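Local coordinates for beta-L-arabinobiosidase (Bacteroides thetaiotaomicron, PDB 5MQR), which is a multidomain glycoside hydrolase linked to plant pectin breakdown, probably acting on arabinose-containing glycans and perhaps having sialidase activity, at residues P179-E191 / I201-T215. Numbering follows the deposited sequence.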
loop_
_atom_site.group_PDB
_atom_site.type_symbol
_atom_site.label_atom_id
_atom_site.label_comp_id
_atom_site.label_asym_id
_atom_site.label_seq_id
_atom_site.Cartn_x
_atom_site.Cartn_y
_atom_site.Cartn_z
ATOM N N PRO A 179 -10.245 37.787 -26.586
ATOM C CA PRO A 179 -9.047 37.685 -27.431
ATOM C C PRO A 179 -8.894 36.318 -28.134
ATOM O O PRO A 179 -8.095 36.187 -29.065
ATOM C CB PRO A 179 -7.908 37.907 -26.428
ATOM C CG PRO A 179 -8.438 37.356 -25.149
ATOM C CD PRO A 179 -9.894 37.741 -25.151
ATOM N N ASN A 180 -9.666 35.325 -27.695
ATOM C CA ASN A 180 -9.619 33.975 -28.250
ATOM C C ASN A 180 -10.815 33.741 -29.147
ATOM O O ASN A 180 -11.436 32.675 -29.098
ATOM C CB ASN A 180 -9.622 32.956 -27.119
ATOM C CG ASN A 180 -8.657 33.324 -26.022
ATOM O OD1 ASN A 180 -7.540 33.795 -26.284
ATOM N ND2 ASN A 180 -9.082 33.129 -24.780
ATOM N N ASP A 181 -11.123 34.748 -29.971
ATOM C CA ASP A 181 -12.308 34.740 -30.838
ATOM C C ASP A 181 -11.968 34.244 -32.268
ATOM O O ASP A 181 -12.849 34.192 -33.142
ATOM C CB ASP A 181 -12.938 36.140 -30.890
ATOM C CG ASP A 181 -11.971 37.204 -31.393
ATOM O OD1 ASP A 181 -10.757 36.915 -31.498
ATOM O OD2 ASP A 181 -12.422 38.339 -31.662
ATOM N N GLY A 182 -10.694 33.909 -32.491
ATOM C CA GLY A 182 -10.208 33.527 -33.806
ATOM C C GLY A 182 -9.966 34.726 -34.703
ATOM O O GLY A 182 -9.799 34.556 -35.916
ATOM N N ASN A 183 -9.943 35.930 -34.119
ATOM C CA ASN A 183 -9.591 37.153 -34.843
ATOM C C ASN A 183 -8.329 37.767 -34.228
ATOM O O ASN A 183 -8.079 38.961 -34.417
ATOM C CB ASN A 183 -10.732 38.185 -34.809
ATOM C CG ASN A 183 -12.088 37.598 -35.189
ATOM O OD1 ASN A 183 -13.042 37.662 -34.421
ATOM N ND2 ASN A 183 -12.175 37.033 -36.362
ATOM N N GLY A 184 -7.535 36.947 -33.515
ATOM C CA GLY A 184 -6.285 37.403 -32.910
ATOM C C GLY A 184 -5.184 37.664 -33.930
ATOM O O GLY A 184 -5.442 37.860 -35.119
ATOM N N ILE A 185 -3.948 37.709 -33.448
ATOM C CA ILE A 185 -2.810 38.080 -34.281
ATOM C C ILE A 185 -2.098 36.821 -34.739
ATOM O O ILE A 185 -1.974 36.574 -35.935
ATOM C CB ILE A 185 -1.849 38.988 -33.512
ATOM C CG1 ILE A 185 -2.540 40.312 -33.203
ATOM C CG2 ILE A 185 -0.584 39.251 -34.321
ATOM C CD1 ILE A 185 -1.876 41.096 -32.099
ATOM N N GLY A 186 -1.621 36.034 -33.785
ATOM C CA GLY A 186 -0.933 34.799 -34.125
ATOM C C GLY A 186 -0.119 34.186 -33.007
ATOM O O GLY A 186 -0.040 34.723 -31.900
ATOM N N ARG A 187 0.519 33.071 -33.335
ATOM C CA ARG A 187 1.263 32.314 -32.377
ATOM C C ARG A 187 2.755 32.432 -32.637
ATOM O O ARG A 187 3.196 32.387 -33.777
ATOM C CB ARG A 187 0.833 30.866 -32.436
ATOM C CG ARG A 187 1.132 30.147 -31.135
ATOM C CD ARG A 187 0.595 28.759 -31.169
ATOM N NE ARG A 187 -0.861 28.769 -31.244
ATOM C CZ ARG A 187 -1.700 28.701 -30.207
ATOM N NH1 ARG A 187 -1.266 28.614 -28.938
ATOM N NH2 ARG A 187 -3.012 28.701 -30.453
ATOM N N VAL A 188 3.513 32.585 -31.555
ATOM C CA VAL A 188 4.952 32.784 -31.625
ATOM C C VAL A 188 5.662 31.659 -30.904
ATOM O O VAL A 188 5.090 30.992 -30.050
ATOM C CB VAL A 188 5.421 34.133 -31.026
ATOM C CG1 VAL A 188 4.867 35.286 -31.840
ATOM C CG2 VAL A 188 5.036 34.277 -29.552
ATOM N N VAL A 189 6.923 31.487 -31.270
ATOM C CA VAL A 189 7.808 30.477 -30.714
ATOM C C VAL A 189 9.189 31.083 -30.541
ATOM O O VAL A 189 9.563 32.017 -31.254
ATOM C CB VAL A 189 7.993 29.255 -31.647
ATOM C CG1 VAL A 189 6.748 28.393 -31.682
ATOM C CG2 VAL A 189 8.402 29.670 -33.060
ATOM N N ARG A 190 9.950 30.510 -29.619
ATOM C CA ARG A 190 11.395 30.722 -29.561
ATOM C C ARG A 190 12.085 29.544 -28.892
ATOM O O ARG A 190 11.486 28.852 -28.078
ATOM C CB ARG A 190 11.728 32.030 -28.842
ATOM C CG ARG A 190 11.642 31.989 -27.327
ATOM C CD ARG A 190 11.615 33.401 -26.744
ATOM N NE ARG A 190 12.729 34.207 -27.233
ATOM C CZ ARG A 190 12.989 35.452 -26.856
ATOM N NH1 ARG A 190 12.227 36.083 -25.968
ATOM N NH2 ARG A 190 14.029 36.067 -27.371
ATOM N N GLU A 191 13.343 29.323 -29.251
ATOM C CA GLU A 191 14.095 28.231 -28.694
ATOM C C GLU A 191 14.620 28.628 -27.327
ATOM O O GLU A 191 15.041 29.765 -27.131
ATOM C CB GLU A 191 15.261 27.860 -29.599
ATOM C CG GLU A 191 16.024 26.646 -29.059
ATOM C CD GLU A 191 16.882 25.956 -30.092
ATOM O OE1 GLU A 191 16.948 26.435 -31.249
ATOM O OE2 GLU A 191 17.493 24.928 -29.743
ATOM N N ILE A 201 12.508 35.438 -31.436
ATOM C CA ILE A 201 11.091 35.166 -31.528
ATOM C C ILE A 201 10.671 35.111 -32.992
ATOM O O ILE A 201 11.025 35.988 -33.772
ATOM C CB ILE A 201 10.240 36.232 -30.804
ATOM C CG1 ILE A 201 10.600 36.269 -29.313
ATOM C CG2 ILE A 201 8.744 35.915 -30.972
ATOM C CD1 ILE A 201 10.068 37.475 -28.585
ATOM N N TYR A 202 9.921 34.072 -33.346
ATOM C CA TYR A 202 9.286 33.998 -34.644
ATOM C C TYR A 202 7.799 33.656 -34.513
ATOM O O TYR A 202 7.360 33.075 -33.518
ATOM C CB TYR A 202 9.945 32.938 -35.522
ATOM C CG TYR A 202 11.426 33.108 -35.754
ATOM C CD1 TYR A 202 12.362 32.571 -34.859
ATOM C CD2 TYR A 202 11.903 33.749 -36.890
ATOM C CE1 TYR A 202 13.730 32.711 -35.075
ATOM C CE2 TYR A 202 13.261 33.888 -37.111
ATOM C CZ TYR A 202 14.166 33.367 -36.202
ATOM O OH TYR A 202 15.504 33.505 -36.435
ATOM N N PHE A 203 7.047 34.013 -35.545
ATOM C CA PHE A 203 5.701 33.531 -35.715
ATOM C C PHE A 203 5.709 32.144 -36.350
ATOM O O PHE A 203 6.397 31.892 -37.343
ATOM C CB PHE A 203 4.889 34.467 -36.596
ATOM C CG PHE A 203 4.278 35.602 -35.855
ATOM C CD1 PHE A 203 3.026 35.466 -35.278
ATOM C CD2 PHE A 203 4.953 36.801 -35.729
ATOM C CE1 PHE A 203 2.445 36.501 -34.597
ATOM C CE2 PHE A 203 4.385 37.853 -35.044
ATOM C CZ PHE A 203 3.126 37.704 -34.477
ATOM N N ILE A 204 4.917 31.263 -35.763
ATOM C CA ILE A 204 4.663 29.942 -36.302
ATOM C C ILE A 204 3.253 29.843 -36.951
ATOM O O ILE A 204 3.025 28.983 -37.812
ATOM C CB ILE A 204 4.882 28.871 -35.207
ATOM C CG1 ILE A 204 4.954 27.465 -35.819
ATOM C CG2 ILE A 204 3.791 28.915 -34.150
ATOM C CD1 ILE A 204 5.434 26.375 -34.866
ATOM N N TYR A 205 2.319 30.707 -36.543
ATOM C CA TYR A 205 0.971 30.727 -37.104
ATOM C C TYR A 205 0.442 32.164 -37.141
ATOM O O TYR A 205 0.613 32.917 -36.177
ATOM C CB TYR A 205 0.049 29.842 -36.261
ATOM C CG TYR A 205 -1.399 29.873 -36.692
ATOM C CD1 TYR A 205 -1.880 28.993 -37.673
ATOM C CD2 TYR A 205 -2.294 30.796 -36.128
ATOM C CE1 TYR A 205 -3.217 29.016 -38.069
ATOM C CE2 TYR A 205 -3.636 30.839 -36.516
ATOM C CZ TYR A 205 -4.106 29.948 -37.487
ATOM O OH TYR A 205 -5.445 30.003 -37.871
ATOM N N TYR A 206 -0.185 32.527 -38.256
ATOM C CA TYR A 206 -0.864 33.812 -38.384
ATOM C C TYR A 206 -2.360 33.594 -38.429
ATOM O O TYR A 206 -2.852 32.735 -39.182
ATOM C CB TYR A 206 -0.463 34.532 -39.655
ATOM C CG TYR A 206 0.999 34.888 -39.730
ATOM C CD1 TYR A 206 1.522 35.939 -38.971
ATOM C CD2 TYR A 206 1.860 34.180 -40.557
ATOM C CE1 TYR A 206 2.867 36.283 -39.044
ATOM C CE2 TYR A 206 3.206 34.520 -40.643
ATOM C CZ TYR A 206 3.705 35.561 -39.886
ATOM O OH TYR A 206 5.035 35.871 -39.976
ATOM N N ASN A 207 -3.082 34.380 -37.631
ATOM C CA ASN A 207 -4.524 34.474 -37.768
ATOM C C ASN A 207 -4.828 35.232 -39.054
ATOM O O ASN A 207 -3.993 35.994 -39.545
ATOM C CB ASN A 207 -5.154 35.159 -36.552
ATOM C CG ASN A 207 -5.218 34.254 -35.331
ATOM O OD1 ASN A 207 -4.431 34.394 -34.404
ATOM N ND2 ASN A 207 -6.161 33.340 -35.322
ATOM N N HIS A 208 -6.024 35.006 -39.589
ATOM C CA HIS A 208 -6.436 35.566 -40.888
ATOM C C HIS A 208 -6.239 37.069 -40.899
ATOM O O HIS A 208 -6.547 37.746 -39.923
ATOM C CB HIS A 208 -7.907 35.226 -41.229
ATOM C CG HIS A 208 -8.906 35.815 -40.276
ATOM N ND1 HIS A 208 -9.445 37.079 -40.434
ATOM C CD2 HIS A 208 -9.448 35.315 -39.144
ATOM C CE1 HIS A 208 -10.276 37.327 -39.439
ATOM N NE2 HIS A 208 -10.296 36.269 -38.646
ATOM N N GLY A 209 -5.680 37.577 -41.982
ATOM C CA GLY A 209 -5.441 39.002 -42.116
ATOM C C GLY A 209 -4.065 39.428 -41.662
ATOM O O GLY A 209 -3.612 40.497 -42.051
ATOM N N PHE A 210 -3.398 38.605 -40.847
ATOM C CA PHE A 210 -1.997 38.838 -40.490
ATOM C C PHE A 210 -1.031 37.984 -41.317
ATOM O O PHE A 210 -1.342 36.873 -41.717
ATOM C CB PHE A 210 -1.783 38.635 -38.995
ATOM C CG PHE A 210 -2.502 39.652 -38.163
ATOM C CD1 PHE A 210 -3.809 39.431 -37.742
ATOM C CD2 PHE A 210 -1.896 40.853 -37.847
ATOM C CE1 PHE A 210 -4.474 40.379 -36.987
ATOM C CE2 PHE A 210 -2.563 41.808 -37.096
ATOM C CZ PHE A 210 -3.852 41.572 -36.664
ATOM N N ASN A 211 0.144 38.544 -41.568
ATOM C CA ASN A 211 1.154 37.910 -42.401
ATOM C C ASN A 211 2.512 38.549 -42.107
ATOM O O ASN A 211 2.612 39.420 -41.225
ATOM C CB ASN A 211 0.756 38.051 -43.872
ATOM C CG ASN A 211 0.425 39.475 -44.244
ATOM O OD1 ASN A 211 1.278 40.353 -44.189
ATOM N ND2 ASN A 211 -0.825 39.715 -44.605
ATOM N N GLU A 212 3.545 38.121 -42.838
ATOM C CA GLU A 212 4.909 38.643 -42.672
ATOM C C GLU A 212 4.990 40.166 -42.795
ATOM O O GLU A 212 5.757 40.806 -42.076
ATOM C CB GLU A 212 5.867 38.020 -43.698
ATOM C CG GLU A 212 5.984 36.505 -43.661
ATOM C CD GLU A 212 7.373 36.022 -44.054
ATOM O OE1 GLU A 212 8.332 36.205 -43.251
ATOM O OE2 GLU A 212 7.503 35.455 -45.152
ATOM N N LYS A 213 4.196 40.743 -43.696
ATOM C CA LYS A 213 4.280 42.174 -43.985
ATOM C C LYS A 213 3.648 43.111 -42.958
ATOM O O LYS A 213 3.952 44.293 -42.996
ATOM C CB LYS A 213 3.735 42.457 -45.386
ATOM C CG LYS A 213 4.576 41.766 -46.456
ATOM C CD LYS A 213 4.240 42.233 -47.864
ATOM C CE LYS A 213 5.425 42.083 -48.817
ATOM N NZ LYS A 213 5.263 43.017 -49.971
ATOM N N ASN A 214 2.803 42.595 -42.052
ATOM C CA ASN A 214 2.175 43.424 -40.996
ATOM C C ASN A 214 2.342 42.895 -39.537
ATOM O O ASN A 214 1.566 43.249 -38.646
ATOM C CB ASN A 214 0.687 43.657 -41.326
ATOM C CG ASN A 214 -0.150 42.386 -41.251
ATOM O OD1 ASN A 214 0.284 41.340 -40.774
ATOM N ND2 ASN A 214 -1.365 42.478 -41.730
ATOM N N THR A 215 3.338 42.046 -39.315
ATOM C CA THR A 215 3.684 41.560 -37.987
ATOM C C THR A 215 5.128 41.927 -37.646
ATOM O O THR A 215 5.938 42.215 -38.532
ATOM C CB THR A 215 3.480 40.044 -37.872
ATOM O OG1 THR A 215 4.126 39.376 -38.963
ATOM C CG2 THR A 215 2.003 39.705 -37.882
HETATM O O HOH W 1 -7.370 37.972 -37.189
#
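Strands 186-192 and 202-206 form the outer antiparallel hairpin of a four-stranded sheet, consistent with one blade of the N-terminal beta propeller. Val189 and Tyr202 are a hydrogen-bonded pair: Val189 N gives to Tyr202 O at 2.8 Å, and Tyr202 N returns a bond to Val189 O. A classic beta bulge follows, where Ile204 and Tyr205 both face Arg187. Arg187 O takes a bond from Ile204 N at 2.9 Å and a weak one from Tyr205 N. Arg187 N binds Tyr205 O. Arg187 NH2 forms a salt bridge with Glu248.

Phe203 shares a face of the sheet with Val188. Val188 CG1 stands over the centre of the Phe203 ring, 3.8 Å from its centroid, a CH-pi contact. Gly186 CA lies at the edge of that ring, in its plane. A side chain on Gly186 would clash with Phe203 CE1 and Tyr205 O. Ile185 CG2 meets Phe203 CZ at 4.0 Å. An alanine at Phe203 would remove the ring and is likely to open a gap beside Val188 CG1 and cost Ile185 CG2 one of its two aromatic neighbours.

Beyond the strands, Asn207 N binds Ile185 O at 3.0 Å from above the carbonyl plane. Asn207 starts a type II turn that brings in Phe210. With Phe210 CG anti to the carbonyl carbon (chi1 -66°), one ring face lies against Ile185 CA, and Ile185 CG1 touches Phe210 CZ. A water bridges the segments, donating to Gly184 O at 2.8 Å and to His208 O at 2.9 Å.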